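Local coordinates for protein fervidolysin (Fervidobacterium pennivorans, PDB 1R6V) that degrades keratin into peptides as a subtilisin-like serine protease, which lets its bacterium grow on native feathers, at residues K262-S267 with D282-H287; V393-F398 with W404-L409; V468-D473 with P491-G496. The protein carries 1 engineered substitution. One frame throughout, in Å; residues are numbered along the deposited sequence.

Contact 1. Residues K262-S267 with D282-H287; sequences KVMNHS and DYAMEH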
ATOM      1  N   LYS A 262       9.382  -3.085 -17.909  1.00 13.53           N
ATOM      2  CA  LYS A 262       9.929  -1.783 -17.534  1.00 14.39           C
ATOM      3  C   LYS A 262       8.845  -0.796 -17.108  1.00 12.84           C
ATOM      4  O   LYS A 262       9.136   0.265 -16.562  1.00 11.00           O
ATOM      5  CB  LYS A 262      10.770  -1.194 -18.671  1.00 16.36           C
ATOM      6  CG  LYS A 262      12.039  -1.978 -18.948  1.00 24.44           C
ATOM      7  CD  LYS A 262      12.843  -2.181 -17.695  1.00 27.29           C
ATOM      8  CE  LYS A 262      14.017  -3.122 -17.954  1.00 31.08           C
ATOM      9  NZ  LYS A 262      14.735  -3.435 -16.684  1.00 34.76           N
ATOM     10  N   VAL A 263       7.590  -1.139 -17.380  1.00 11.76           N
ATOM     11  CA  VAL A 263       6.479  -0.305 -16.930  1.00 11.12           C
ATOM     12  C   VAL A 263       5.293  -1.256 -16.734  1.00 11.29           C
ATOM     13  O   VAL A 263       5.181  -2.269 -17.432  1.00 11.02           O
ATOM     14  CB  VAL A 263       6.135   0.836 -17.951  1.00 13.98           C
ATOM     15  CG1 VAL A 263       5.871   0.253 -19.340  1.00 13.35           C
ATOM     16  CG2 VAL A 263       4.927   1.628 -17.454  1.00 11.27           C
ATOM     17  N   MET A 264       4.460  -0.976 -15.731  1.00  8.44           N
ATOM     18  CA  MET A 264       3.270  -1.802 -15.451  1.00  8.93           C
ATOM     19  C   MET A 264       2.043  -0.916 -15.392  1.00  9.33           C
ATOM     20  O   MET A 264       2.120   0.215 -14.925  1.00 10.79           O
ATOM     21  CB  MET A 264       3.384  -2.504 -14.091  1.00 10.05           C
ATOM     22  CG  MET A 264       4.665  -3.336 -13.925  1.00  9.39           C
ATOM     23  SD  MET A 264       4.493  -4.641 -12.618  1.00  5.13           S
ATOM     24  CE  MET A 264       6.266  -4.933 -12.240  1.00 16.21           C
ATOM     25  N   ASN A 265       0.912  -1.455 -15.839  1.00  9.00           N
ATOM     26  CA  ASN A 265      -0.350  -0.720 -15.831  1.00 11.13           C
ATOM     27  C   ASN A 265      -1.256  -1.365 -14.774  1.00 12.35           C
ATOM     28  O   ASN A 265      -1.452  -2.575 -14.794  1.00 12.73           O
ATOM     29  CB  ASN A 265      -1.006  -0.795 -17.215  1.00 11.46           C
ATOM     30  CG  ASN A 265      -2.312  -0.014 -17.272  1.00 13.28           C
ATOM     31  OD1 ASN A 265      -3.394  -0.550 -16.976  1.00 14.84           O
ATOM     32  ND2 ASN A 265      -2.212   1.262 -17.618  1.00  9.30           N
ATOM     33  N   HIS A 266      -1.756  -0.559 -13.839  1.00 10.52           N
ATOM     34  CA  HIS A 266      -2.635  -1.034 -12.754  1.00 12.28           C
ATOM     35  C   HIS A 266      -3.926  -0.228 -12.659  1.00 13.13           C
ATOM     36  O   HIS A 266      -3.872   1.002 -12.581  1.00 14.10           O
ATOM     37  CB  HIS A 266      -1.973  -0.859 -11.384  1.00 10.57           C
ATOM     38  CG  HIS A 266      -0.666  -1.568 -11.230  1.00 12.22           C
ATOM     39  ND1 HIS A 266      -0.570  -2.863 -10.754  1.00 10.55           N
ATOM     40  CD2 HIS A 266       0.598  -1.158 -11.487  1.00 13.86           C
ATOM     41  CE1 HIS A 266       0.707  -3.217 -10.731  1.00 13.25           C
ATOM     42  NE2 HIS A 266       1.434  -2.200 -11.170  1.00 12.48           N
ATOM     43  N   SER A 267      -5.073  -0.895 -12.639  1.00 13.24           N
ATOM     44  CA  SER A 267      -6.328  -0.167 -12.454  1.00 12.73           C
ATOM     45  C   SER A 267      -7.185  -0.973 -11.494  1.00 13.19           C
ATOM     46  O   SER A 267      -8.241  -1.507 -11.857  1.00 11.75           O
ATOM     47  CB  SER A 267      -7.048   0.043 -13.782  1.00 15.11           C
ATOM     48  OG  SER A 267      -6.330   0.998 -14.560  1.00 18.30           O
ATOM     49  N   ASP A 282       7.824  -1.071  -4.285  1.00 14.12           N
ATOM     50  CA  ASP A 282       9.148  -0.481  -4.095  1.00 13.90           C
ATOM     51  C   ASP A 282      10.227  -1.353  -4.748  1.00 14.63           C
ATOM     52  O   ASP A 282      11.234  -0.844  -5.238  1.00 13.83           O
ATOM     53  CB  ASP A 282       9.422  -0.272  -2.597  1.00 14.16           C
ATOM     54  CG  ASP A 282       8.543   0.823  -1.983  1.00 16.96           C
ATOM     55  OD1 ASP A 282       7.829   1.515  -2.755  1.00 16.05           O
ATOM     56  OD2 ASP A 282       8.572   0.990  -0.740  1.00 16.85           O
ATOM     57  N   TYR A 283      10.013  -2.671  -4.745  1.00 12.99           N
ATOM     58  CA  TYR A 283      10.938  -3.611  -5.384  1.00 12.80           C
ATOM     59  C   TYR A 283      10.979  -3.311  -6.883  1.00 12.97           C
ATOM     60  O   TYR A 283      12.038  -3.216  -7.504  1.00 12.61           O
ATOM     61  CB  TYR A 283      10.434  -5.041  -5.207  1.00 11.15           C
ATOM     62  CG  TYR A 283      11.267  -6.124  -5.866  1.00 13.20           C
ATOM     63  CD1 TYR A 283      12.347  -6.699  -5.196  1.00 14.46           C
ATOM     64  CD2 TYR A 283      10.929  -6.628  -7.128  1.00 13.91           C
ATOM     65  CE1 TYR A 283      13.058  -7.760  -5.762  1.00 14.94           C
ATOM     66  CE2 TYR A 283      11.631  -7.683  -7.701  1.00 14.88           C
ATOM     67  CZ  TYR A 283      12.694  -8.245  -7.010  1.00 16.45           C
ATOM     68  OH  TYR A 283      13.399  -9.290  -7.555  1.00 15.00           O
ATOM     69  N   ALA A 284       9.800  -3.182  -7.478  1.00 11.26           N
ATOM     70  CA  ALA A 284       9.756  -2.904  -8.891  1.00 12.64           C
ATOM     71  C   ALA A 284      10.439  -1.560  -9.209  1.00 12.49           C
ATOM     72  O   ALA A 284      11.245  -1.472 -10.138  1.00 15.17           O
ATOM     73  CB  ALA A 284       8.282  -2.897  -9.370  1.00 11.32           C
ATOM     74  N   MET A 285      10.127  -0.517  -8.448  1.00 12.74           N
ATOM     75  CA  MET A 285      10.720   0.798  -8.726  1.00 13.36           C
ATOM     76  C   MET A 285      12.242   0.807  -8.504  1.00 16.27           C
ATOM     77  O   MET A 285      12.981   1.496  -9.227  1.00 13.48           O
ATOM     78  CB  MET A 285      10.021   1.892  -7.895  1.00 12.07           C
ATOM     79  CG  MET A 285       8.568   2.127  -8.350  1.00 13.80           C
ATOM     80  SD  MET A 285       7.697   3.575  -7.644  1.00 12.15           S
ATOM     81  CE  MET A 285       7.234   2.956  -5.956  1.00 14.56           C
ATOM     82  N   GLU A 286      12.700   0.027  -7.532  1.00 17.19           N
ATOM     83  CA  GLU A 286      14.136  -0.058  -7.252  1.00 19.83           C
ATOM     84  C   GLU A 286      14.847  -0.733  -8.418  1.00 20.01           C
ATOM     85  O   GLU A 286      16.041  -0.524  -8.635  1.00 19.28           O
ATOM     86  CB  GLU A 286      14.384  -0.818  -5.940  1.00 22.44           C
ATOM     87  CG  GLU A 286      14.313   0.087  -4.713  1.00 27.78           C
ATOM     88  CD  GLU A 286      14.280  -0.666  -3.391  1.00 31.97           C
ATOM     89  OE1 GLU A 286      14.836  -1.784  -3.321  1.00 32.70           O
ATOM     90  OE2 GLU A 286      13.706  -0.122  -2.417  1.00 33.76           O
ATOM     91  N   HIS A 287      14.111  -1.542  -9.171  1.00 19.25           N
ATOM     92  CA  HIS A 287      14.653  -2.207 -10.343  1.00 18.53           C
ATOM     93  C   HIS A 287      14.421  -1.333 -11.580  1.00 17.83           C
ATOM     94  O   HIS A 287      14.640  -1.765 -12.711  1.00 19.01           O
ATOM     95  CB  HIS A 287      14.008  -3.590 -10.529  1.00 20.40           C
ATOM     96  CG  HIS A 287      14.535  -4.627  -9.588  1.00 24.27           C
ATOM     97  ND1 HIS A 287      15.574  -5.472  -9.921  1.00 27.06           N
ATOM     98  CD2 HIS A 287      14.214  -4.913  -8.306  1.00 25.48           C
ATOM     99  CE1 HIS A 287      15.871  -6.231  -8.882  1.00 25.68           C
ATOM    100  NE2 HIS A 287      15.062  -5.911  -7.889  1.00 27.75           N
TER
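In the beta-alpha-beta unit formed by strand 263-269, helix 275-286 and strand 290-294, M264 on the first strand meets A284 near the end of the helix. The contact is made by methyl groups: M264 CE stops 4.1 Å from A284 CB, no hydrogen bond joins the two segments, and the surface buried between them is small, 78 Å². With CG beside the backbone N (chi1 -54°) and the rest of the chain extended, M264 spans the gap between sheet and helix and delivers its terminal methyl to the small alanine, whose CB points back at the strand. T257 of helix 246-258 and M291 of strand 290-294 touch both M264 and A284, so the pair is also covered by that helix and that strand.

The sheet itself is the parallel core of the subtilisin fold. M264 shares backbone hydrogen bonds with V290 and V292, and V263 with A159, which places this strand between 157-162 and 290-294. Side chains alternate across it: M264 faces helix 275-286, while V263 and N265 touch helix 380-397 on the other face, giving the three-layer alpha/beta/alpha arrangement. The M264 side chain lies about 10 Å from that of D162, the probable charge-relay aspartate. At the exposed end of the contact, where H287 has left helical geometry, K262 NZ comes to 4.3 Å from H287 O, a proximity too long to count as a bond.

Contact 2. Residues V393-F398 with W404-L409; sequences VLLQKF and WQIRKL
L394 and L395 form a notch that receives I406, at the place where two successive helices of the subtilisin-type catalytic domain pack together. The first, 380-397, is the long helix that carries the probable catalytic serine S381 near its start; the second, 403-413, follows after a short turn. Their segment axes run at 118° to each other and approach to 11.3 Å, and the closest CA pair, L394 with I406, is 7.6 Å apart. The second segment thus runs partly back against the first, between perpendicular and antiparallel, and the contacts across the gap are all between apolar side chains.

Two bumps on helix 403-413 fit two hollows on the other helix. The first is the delta methyl of I406: a bend at chi2 (-64°) directs CD1 into the notch, 4.1 Å from L394 CB and 4.0 Å from L395 CD2. The side chains of L395 and I406 meet at about a right angle, so the branch end of one lies across the arm of the other. The second bump, one helical turn on, is L409 CD2. Its CG stands opposite the backbone N (chi1 178°), which sends the branch toward the hollow between L394 and F398; CD2 lies 4.1 Å from L394 CD2 and 4.0 Å from F398 CE1.

L394 thus serves both hollows, with CB toward I406 and its delta methyls toward L409, while A436 and L437 of helix 433-438 touch it as well. R407, between the two bumps in sequence, has its CB directed away from this interface. The F398 ring, just past the helix end, has one face occupied by its own neighbour: K397 CG sits 3.7 Å above the ring plane, over the centre.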
ATOM      1  N   VAL A 393       6.957   4.403 -24.896  1.00 10.71           N
ATOM      2  CA  VAL A 393       7.616   5.110 -26.005  1.00 13.18           C
ATOM      3  C   VAL A 393       8.808   5.911 -25.450  1.00 12.63           C
ATOM      4  O   VAL A 393       9.911   5.890 -26.011  1.00 13.95           O
ATOM      5  CB  VAL A 393       6.594   6.042 -26.760  1.00 11.92           C
ATOM      6  CG1 VAL A 393       7.303   6.841 -27.875  1.00 14.31           C
ATOM      7  CG2 VAL A 393       5.501   5.170 -27.406  1.00 11.55           C
ATOM      8  N   LEU A 394       8.608   6.582 -24.320  1.00 13.08           N
ATOM      9  CA  LEU A 394       9.688   7.359 -23.712  1.00 12.26           C
ATOM     10  C   LEU A 394      10.871   6.502 -23.288  1.00 13.66           C
ATOM     11  O   LEU A 394      12.021   6.938 -23.396  1.00 14.83           O
ATOM     12  CB  LEU A 394       9.188   8.130 -22.489  1.00 12.49           C
ATOM     13  CG  LEU A 394       8.115   9.195 -22.755  1.00 13.91           C
ATOM     14  CD1 LEU A 394       7.648   9.793 -21.438  1.00 13.05           C
ATOM     15  CD2 LEU A 394       8.687  10.301 -23.656  1.00 11.88           C
ATOM     16  N   LEU A 395      10.601   5.295 -22.800  1.00 14.15           N
ATOM     17  CA  LEU A 395      11.689   4.433 -22.344  1.00 13.65           C
ATOM     18  C   LEU A 395      12.563   3.985 -23.499  1.00 15.92           C
ATOM     19  O   LEU A 395      13.710   3.595 -23.288  1.00 16.44           O
ATOM     20  CB  LEU A 395      11.137   3.239 -21.562  1.00 15.96           C
ATOM     21  CG  LEU A 395      10.614   3.662 -20.177  1.00 15.18           C
ATOM     22  CD1 LEU A 395       9.913   2.494 -19.522  1.00 15.90           C
ATOM     23  CD2 LEU A 395      11.778   4.168 -19.307  1.00 13.95           C
ATOM     24  N   GLN A 396      12.030   4.028 -24.717  1.00 16.00           N
ATOM     25  CA  GLN A 396      12.845   3.673 -25.875  1.00 17.32           C
ATOM     26  C   GLN A 396      13.827   4.810 -26.125  1.00 17.41           C
ATOM     27  O   GLN A 396      15.016   4.581 -26.374  1.00 17.94           O
ATOM     28  CB  GLN A 396      12.003   3.493 -27.139  1.00 16.35           C
ATOM     29  CG  GLN A 396      12.874   3.235 -28.372  1.00 17.39           C
ATOM     30  CD  GLN A 396      12.065   3.104 -29.640  1.00 16.55           C
ATOM     31  OE1 GLN A 396      10.853   2.895 -29.594  1.00 15.66           O
ATOM     32  NE2 GLN A 396      12.730   3.218 -30.785  1.00 18.65           N
ATOM     33  N   LYS A 397      13.337   6.039 -26.058  1.00 16.48           N
ATOM     34  CA  LYS A 397      14.192   7.190 -26.310  1.00 18.73           C
ATOM     35  C   LYS A 397      15.142   7.554 -25.175  1.00 20.01           C
ATOM     36  O   LYS A 397      16.233   8.069 -25.421  1.00 19.34           O
ATOM     37  CB  LYS A 397      13.355   8.417 -26.670  1.00 19.97           C
ATOM     38  CG  LYS A 397      14.218   9.643 -26.987  1.00 20.59           C
ATOM     39  CD  LYS A 397      13.426  10.773 -27.620  1.00 22.21           C
ATOM     40  CE  LYS A 397      14.348  11.942 -27.986  1.00 22.15           C
ATOM     41  NZ  LYS A 397      13.614  13.067 -28.631  1.00 22.56           N
ATOM     42  N   PHE A 398      14.724   7.304 -23.940  1.00 19.24           N
ATOM     43  CA  PHE A 398      15.539   7.627 -22.764  1.00 19.50           C
ATOM     44  C   PHE A 398      15.723   6.341 -21.975  1.00 19.69           C
ATOM     45  O   PHE A 398      15.173   6.171 -20.882  1.00 17.29           O
ATOM     46  CB  PHE A 398      14.821   8.685 -21.925  1.00 18.07           C
ATOM     47  CG  PHE A 398      14.415   9.900 -22.708  1.00 19.25           C
ATOM     48  CD1 PHE A 398      13.087  10.097 -23.079  1.00 20.13           C
ATOM     49  CD2 PHE A 398      15.366  10.841 -23.098  1.00 18.54           C
ATOM     50  CE1 PHE A 398      12.714  11.209 -23.823  1.00 21.41           C
ATOM     51  CE2 PHE A 398      15.008  11.957 -23.846  1.00 19.10           C
ATOM     52  CZ  PHE A 398      13.676  12.147 -24.214  1.00 20.98           C
ATOM     53  N   TRP A 404      11.367   8.521 -11.411  1.00 10.49           N
ATOM     54  CA  TRP A 404      10.964   9.893 -11.129  1.00 11.35           C
ATOM     55  C   TRP A 404      11.189  10.798 -12.343  1.00 11.11           C
ATOM     56  O   TRP A 404      10.440  11.750 -12.560  1.00 10.44           O
ATOM     57  CB  TRP A 404      11.692  10.458  -9.900  1.00 12.73           C
ATOM     58  CG  TRP A 404      13.156  10.815 -10.073  1.00 13.02           C
ATOM     59  CD1 TRP A 404      14.232  10.095  -9.634  1.00 14.98           C
ATOM     60  CD2 TRP A 404      13.690  12.026 -10.632  1.00 13.55           C
ATOM     61  NE1 TRP A 404      15.399  10.784  -9.877  1.00 14.61           N
ATOM     62  CE2 TRP A 404      15.092  11.970 -10.486  1.00 14.58           C
ATOM     63  CE3 TRP A 404      13.116  13.151 -11.240  1.00 13.81           C
ATOM     64  CZ2 TRP A 404      15.929  12.999 -10.926  1.00 16.19           C
ATOM     65  CZ3 TRP A 404      13.948  14.166 -11.678  1.00 14.96           C
ATOM     66  CH2 TRP A 404      15.339  14.085 -11.517  1.00 13.57           C
ATOM     67  N   GLN A 405      12.203  10.490 -13.145  1.00 10.21           N
ATOM     68  CA  GLN A 405      12.466  11.312 -14.318  1.00 11.90           C
ATOM     69  C   GLN A 405      11.353  11.164 -15.345  1.00 11.60           C
ATOM     70  O   GLN A 405      10.961  12.132 -15.995  1.00 13.58           O
ATOM     71  CB  GLN A 405      13.803  10.933 -14.949  1.00 12.78           C
ATOM     72  CG  GLN A 405      15.008  11.269 -14.089  1.00 12.72           C
ATOM     73  CD  GLN A 405      16.321  10.878 -14.768  1.00 12.95           C
ATOM     74  OE1 GLN A 405      16.617   9.699 -14.944  1.00 13.20           O
ATOM     75  NE2 GLN A 405      17.103  11.873 -15.153  1.00 14.20           N
ATOM     76  N   ILE A 406      10.851   9.946 -15.500  1.00  9.66           N
ATOM     77  CA  ILE A 406       9.761   9.721 -16.437  1.00 10.91           C
ATOM     78  C   ILE A 406       8.532  10.466 -15.946  1.00 12.07           C
ATOM     79  O   ILE A 406       7.864  11.160 -16.726  1.00 12.32           O
ATOM     80  CB  ILE A 406       9.439   8.211 -16.576  1.00 11.10           C
ATOM     81  CG1 ILE A 406      10.597   7.499 -17.294  1.00 12.33           C
ATOM     82  CG2 ILE A 406       8.090   8.026 -17.325  1.00 12.51           C
ATOM     83  CD1 ILE A 406      10.814   7.959 -18.750  1.00 14.40           C
ATOM     84  N   ARG A 407       8.215  10.346 -14.652  1.00 11.13           N
ATOM     85  CA  ARG A 407       7.045  11.041 -14.153  1.00 11.23           C
ATOM     86  C   ARG A 407       7.197  12.550 -14.307  1.00 11.46           C
ATOM     87  O   ARG A 407       6.276  13.213 -14.768  1.00 11.45           O
ATOM     88  CB  ARG A 407       6.766  10.711 -12.685  1.00 11.67           C
ATOM     89  CG  ARG A 407       5.522  11.421 -12.139  1.00 11.46           C
ATOM     90  CD  ARG A 407       5.209  10.967 -10.716  1.00 12.42           C
ATOM     91  NE  ARG A 407       6.326  11.193  -9.798  1.00 12.98           N
ATOM     92  CZ  ARG A 407       6.685  12.385  -9.332  1.00 14.05           C
ATOM     93  NH1 ARG A 407       6.008  13.476  -9.690  1.00 11.29           N
ATOM     94  NH2 ARG A 407       7.729  12.483  -8.520  1.00 12.21           N
ATOM     95  N   LYS A 408       8.355  13.095 -13.926  1.00  9.15           N
ATOM     96  CA  LYS A 408       8.508  14.543 -14.059  1.00 11.12           C
ATOM     97  C   LYS A 408       8.452  15.011 -15.496  1.00 11.48           C
ATOM     98  O   LYS A 408       8.002  16.122 -15.764  1.00 13.72           O
ATOM     99  CB  LYS A 408       9.815  15.028 -13.415  1.00 11.65           C
ATOM    100  CG  LYS A 408       9.867  14.869 -11.894  1.00 14.99           C
ATOM    101  CD  LYS A 408       8.644  15.473 -11.162  1.00 18.42           C
ATOM    102  CE  LYS A 408       8.346  16.901 -11.578  1.00 20.81           C
ATOM    103  NZ  LYS A 408       7.170  17.434 -10.802  1.00 23.32           N
ATOM    104  N   LEU A 409       8.921  14.190 -16.428  1.00 10.04           N
ATOM    105  CA  LEU A 409       8.888  14.577 -17.834  1.00 12.50           C
ATOM    106  C   LEU A 409       7.432  14.713 -18.250  1.00 12.71           C
ATOM    107  O   LEU A 409       7.047  15.671 -18.924  1.00 12.55           O
ATOM    108  CB  LEU A 409       9.584  13.527 -18.701  1.00 12.28           C
ATOM    109  CG  LEU A 409       9.587  13.796 -20.216  1.00 11.71           C
ATOM    110  CD1 LEU A 409      10.097  15.226 -20.543  1.00 13.65           C
ATOM    111  CD2 LEU A 409      10.464  12.761 -20.886  1.00 12.41           C
TER

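Contact 3. Residues V468-D473 with P491-G496; sequences VSMMRD and PHIDSG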
ATOM      1  N   VAL A 468       3.344   9.257   8.392  1.00 18.85           N
ATOM      2  CA  VAL A 468       4.197  10.341   7.922  1.00 18.15           C
ATOM      3  C   VAL A 468       3.494  10.948   6.727  1.00 17.85           C
ATOM      4  O   VAL A 468       3.285  10.298   5.694  1.00 16.07           O
ATOM      5  CB  VAL A 468       5.602   9.844   7.518  1.00 18.65           C
ATOM      6  CG1 VAL A 468       6.444  11.023   6.994  1.00 18.10           C
ATOM      7  CG2 VAL A 468       6.297   9.218   8.714  1.00 20.74           C
ATOM      8  N   SER A 469       3.128  12.213   6.883  1.00 16.85           N
ATOM      9  CA  SER A 469       2.396  12.937   5.864  1.00 18.04           C
ATOM     10  C   SER A 469       3.239  14.088   5.328  1.00 17.62           C
ATOM     11  O   SER A 469       3.673  14.934   6.101  1.00 17.91           O
ATOM     12  CB  SER A 469       1.112  13.472   6.509  1.00 20.43           C
ATOM     13  OG  SER A 469       0.257  14.080   5.572  1.00 22.65           O
ATOM     14  N   MET A 470       3.493  14.106   4.019  1.00 16.01           N
ATOM     15  CA  MET A 470       4.282  15.191   3.416  1.00 17.58           C
ATOM     16  C   MET A 470       3.272  16.056   2.684  1.00 17.50           C
ATOM     17  O   MET A 470       2.744  15.664   1.654  1.00 15.56           O
ATOM     18  CB  MET A 470       5.330  14.626   2.445  1.00 14.93           C
ATOM     19  CG  MET A 470       6.262  13.588   3.081  1.00 14.65           C
ATOM     20  SD  MET A 470       7.505  12.860   1.952  1.00  6.55           S
ATOM     21  CE  MET A 470       8.523  14.423   1.515  1.00 13.32           C
ATOM     22  N   MET A 471       3.007  17.236   3.235  1.00 19.37           N
ATOM     23  CA  MET A 471       2.006  18.126   2.678  1.00 21.54           C
ATOM     24  C   MET A 471       2.592  19.417   2.126  1.00 22.50           C
ATOM     25  O   MET A 471       3.682  19.837   2.516  1.00 23.99           O
ATOM     26  CB  MET A 471       0.985  18.459   3.771  1.00 22.45           C
ATOM     27  CG  MET A 471       0.569  17.252   4.617  1.00 25.20           C
ATOM     28  SD  MET A 471      -0.687  17.633   5.921  1.00 25.05           S
ATOM     29  CE  MET A 471      -2.149  17.352   4.956  1.00 28.23           C
ATOM     30  N   ARG A 472       1.854  20.029   1.217  1.00 24.73           N
ATOM     31  CA  ARG A 472       2.258  21.299   0.618  1.00 26.63           C
ATOM     32  C   ARG A 472       1.040  21.919  -0.045  1.00 27.25           C
ATOM     33  O   ARG A 472       0.084  21.221  -0.369  1.00 24.85           O
ATOM     34  CB  ARG A 472       3.381  21.084  -0.394  1.00 27.34           C
ATOM     35  CG  ARG A 472       3.165  19.907  -1.314  1.00 26.83           C
ATOM     36  CD  ARG A 472       4.324  19.771  -2.277  1.00 25.77           C
ATOM     37  NE  ARG A 472       4.190  18.593  -3.121  1.00 22.93           N
ATOM     38  CZ  ARG A 472       4.981  18.328  -4.150  1.00 23.96           C
ATOM     39  NH1 ARG A 472       5.963  19.167  -4.463  1.00 24.26           N
ATOM     40  NH2 ARG A 472       4.795  17.224  -4.857  1.00 22.97           N
ATOM     41  N   ASP A 473       1.078  23.236  -0.231  1.00 28.42           N
ATOM     42  CA  ASP A 473      -0.030  23.987  -0.821  1.00 31.84           C
ATOM     43  C   ASP A 473      -0.418  23.530  -2.214  1.00 32.61           C
ATOM     44  O   ASP A 473      -1.600  23.503  -2.565  1.00 34.75           O
ATOM     45  CB  ASP A 473       0.319  25.476  -0.871  1.00 32.11           C
ATOM     46  CG  ASP A 473       0.402  26.100   0.499  1.00 34.76           C
ATOM     47  OD1 ASP A 473       0.720  27.304   0.576  1.00 35.09           O
ATOM     48  OD2 ASP A 473       0.147  25.392   1.498  1.00 36.05           O
ATOM     49  N   PRO A 491       9.881   6.535  -2.380  1.00 11.76           N
ATOM     50  CA  PRO A 491      10.671   6.451  -3.609  1.00 12.93           C
ATOM     51  C   PRO A 491      10.185   7.302  -4.759  1.00 12.86           C
ATOM     52  O   PRO A 491       8.982   7.473  -4.969  1.00 11.38           O
ATOM     53  CB  PRO A 491      10.627   4.965  -3.958  1.00 15.17           C
ATOM     54  CG  PRO A 491       9.295   4.524  -3.424  1.00 18.87           C
ATOM     55  CD  PRO A 491       9.077   5.318  -2.158  1.00 12.93           C
ATOM     56  N   HIS A 492      11.150   7.850  -5.487  1.00 11.83           N
ATOM     57  CA  HIS A 492      10.860   8.619  -6.681  1.00 10.71           C
ATOM     58  C   HIS A 492       9.814   9.704  -6.542  1.00 10.70           C
ATOM     59  O   HIS A 492       9.010   9.897  -7.434  1.00 12.32           O
ATOM     60  CB  HIS A 492      10.488   7.626  -7.780  1.00 12.14           C
ATOM     61  CG  HIS A 492      11.603   6.682  -8.090  1.00 12.60           C
ATOM     62  ND1 HIS A 492      12.659   7.037  -8.901  1.00 13.57           N
ATOM     63  CD2 HIS A 492      11.909   5.465  -7.582  1.00 15.37           C
ATOM     64  CE1 HIS A 492      13.574   6.085  -8.869  1.00 15.47           C
ATOM     65  NE2 HIS A 492      13.144   5.122  -8.075  1.00 15.11           N
ATOM     66  N   ILE A 493       9.866  10.428  -5.429  1.00 11.35           N
ATOM     67  CA  ILE A 493       8.948  11.525  -5.193  1.00 11.85           C
ATOM     68  C   ILE A 493       9.611  12.838  -5.640  1.00 12.85           C
ATOM     69  O   ILE A 493      10.809  12.885  -5.934  1.00 12.95           O
ATOM     70  CB  ILE A 493       8.557  11.669  -3.688  1.00 10.87           C
ATOM     71  CG1 ILE A 493       9.786  11.982  -2.828  1.00 12.67           C
ATOM     72  CG2 ILE A 493       7.878  10.376  -3.200  1.00 11.91           C
ATOM     73  CD1 ILE A 493       9.414  12.523  -1.425  1.00 12.87           C
ATOM     74  N   ASP A 494       8.811  13.896  -5.699  1.00 13.65           N
ATOM     75  CA  ASP A 494       9.313  15.219  -6.082  1.00 13.38           C
ATOM     76  C   ASP A 494      10.320  15.785  -5.079  1.00 13.53           C
ATOM     77  O   ASP A 494      10.205  15.579  -3.860  1.00 12.22           O
ATOM     78  CB  ASP A 494       8.183  16.266  -6.119  1.00 14.29           C
ATOM     79  CG  ASP A 494       7.248  16.112  -7.284  1.00 14.96           C
ATOM     80  OD1 ASP A 494       7.546  15.328  -8.214  1.00 15.24           O
ATOM     81  OD2 ASP A 494       6.199  16.812  -7.273  1.00 17.00           O
ATOM     82  N   SER A 495      11.287  16.536  -5.592  1.00 13.17           N
ATOM     83  CA  SER A 495      12.200  17.230  -4.696  1.00 15.64           C
ATOM     84  C   SER A 495      11.419  18.535  -4.429  1.00 15.33           C
ATOM     85  O   SER A 495      10.487  18.858  -5.165  1.00 16.09           O
ATOM     86  CB  SER A 495      13.524  17.532  -5.388  1.00 16.09           C
ATOM     87  OG  SER A 495      13.309  18.244  -6.595  1.00 16.01           O
ATOM     88  N   GLY A 496      11.782  19.273  -3.392  1.00 16.27           N
ATOM     89  CA  GLY A 496      11.080  20.508  -3.097  1.00 16.47           C
ATOM     90  C   GLY A 496      10.791  20.706  -1.621  1.00 16.64           C
ATOM     91  O   GLY A 496      11.268  19.955  -0.767  1.00 14.79           O
TER
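R472 meets D494 in a salt bridge made through one nitrogen: NH2 donates to OD2 at 2.8 Å with an N-H...O angle of 168°, close to straight. The acceptor lies almost in the guanidinium plane, whereas the arginine approaches OD2 on its anti side, 32° out of the carboxylate plane. The two planes are 69° apart and R472 NH1 stays 3.7 Å from D494 OD2, so only NH2 bonds to it. The arginine is extended from CG to NE, and its NE is taken up by S476 O. The buried D494 is satisfied all round: OD1 by R407 NH1 in a second salt bridge, the backbone N by Y478 OH, and the backbone O by Y498 OH. Two flanking arginines probably favour the charged carboxylate. Putting a methionine at R472 would probably leave OD2 without its charged mate and S476 O without this donor.

Beside the polar pair, M470 and I493 reach toward each other tip to tip. The bend at chi3 turns M470 CE onto I493 CD1, at 3.6 Å. M470, on the four-stranded sheet, also touches F450 and F490 of the other sheet. I493 and D494, just past the corner at H492 where the chain passes between the sheets, join this interior, as in an Ig-like beta sandwich.

Along the chain the three contacts come in series, and none nests within or crosses another. Contact 1 closes first, across 14 residues that include the end of a core strand and the first turns of helix 275-286. Contact 2 closes a five-residue turn between two later helices, and is joined to contact 1 where L395 CD1 packs 3.8 Å from K262 O. Contact 3 then spans 17 residues in the Ig-like beta-sandwich domain. That domain is tied back to the catalytic domain, among other ties, by P491 packing on D282 and M285 of contact 1, and by R407 of contact 2, which adds to its salt bridge a probable hydrogen bond from NH2 to H492 O.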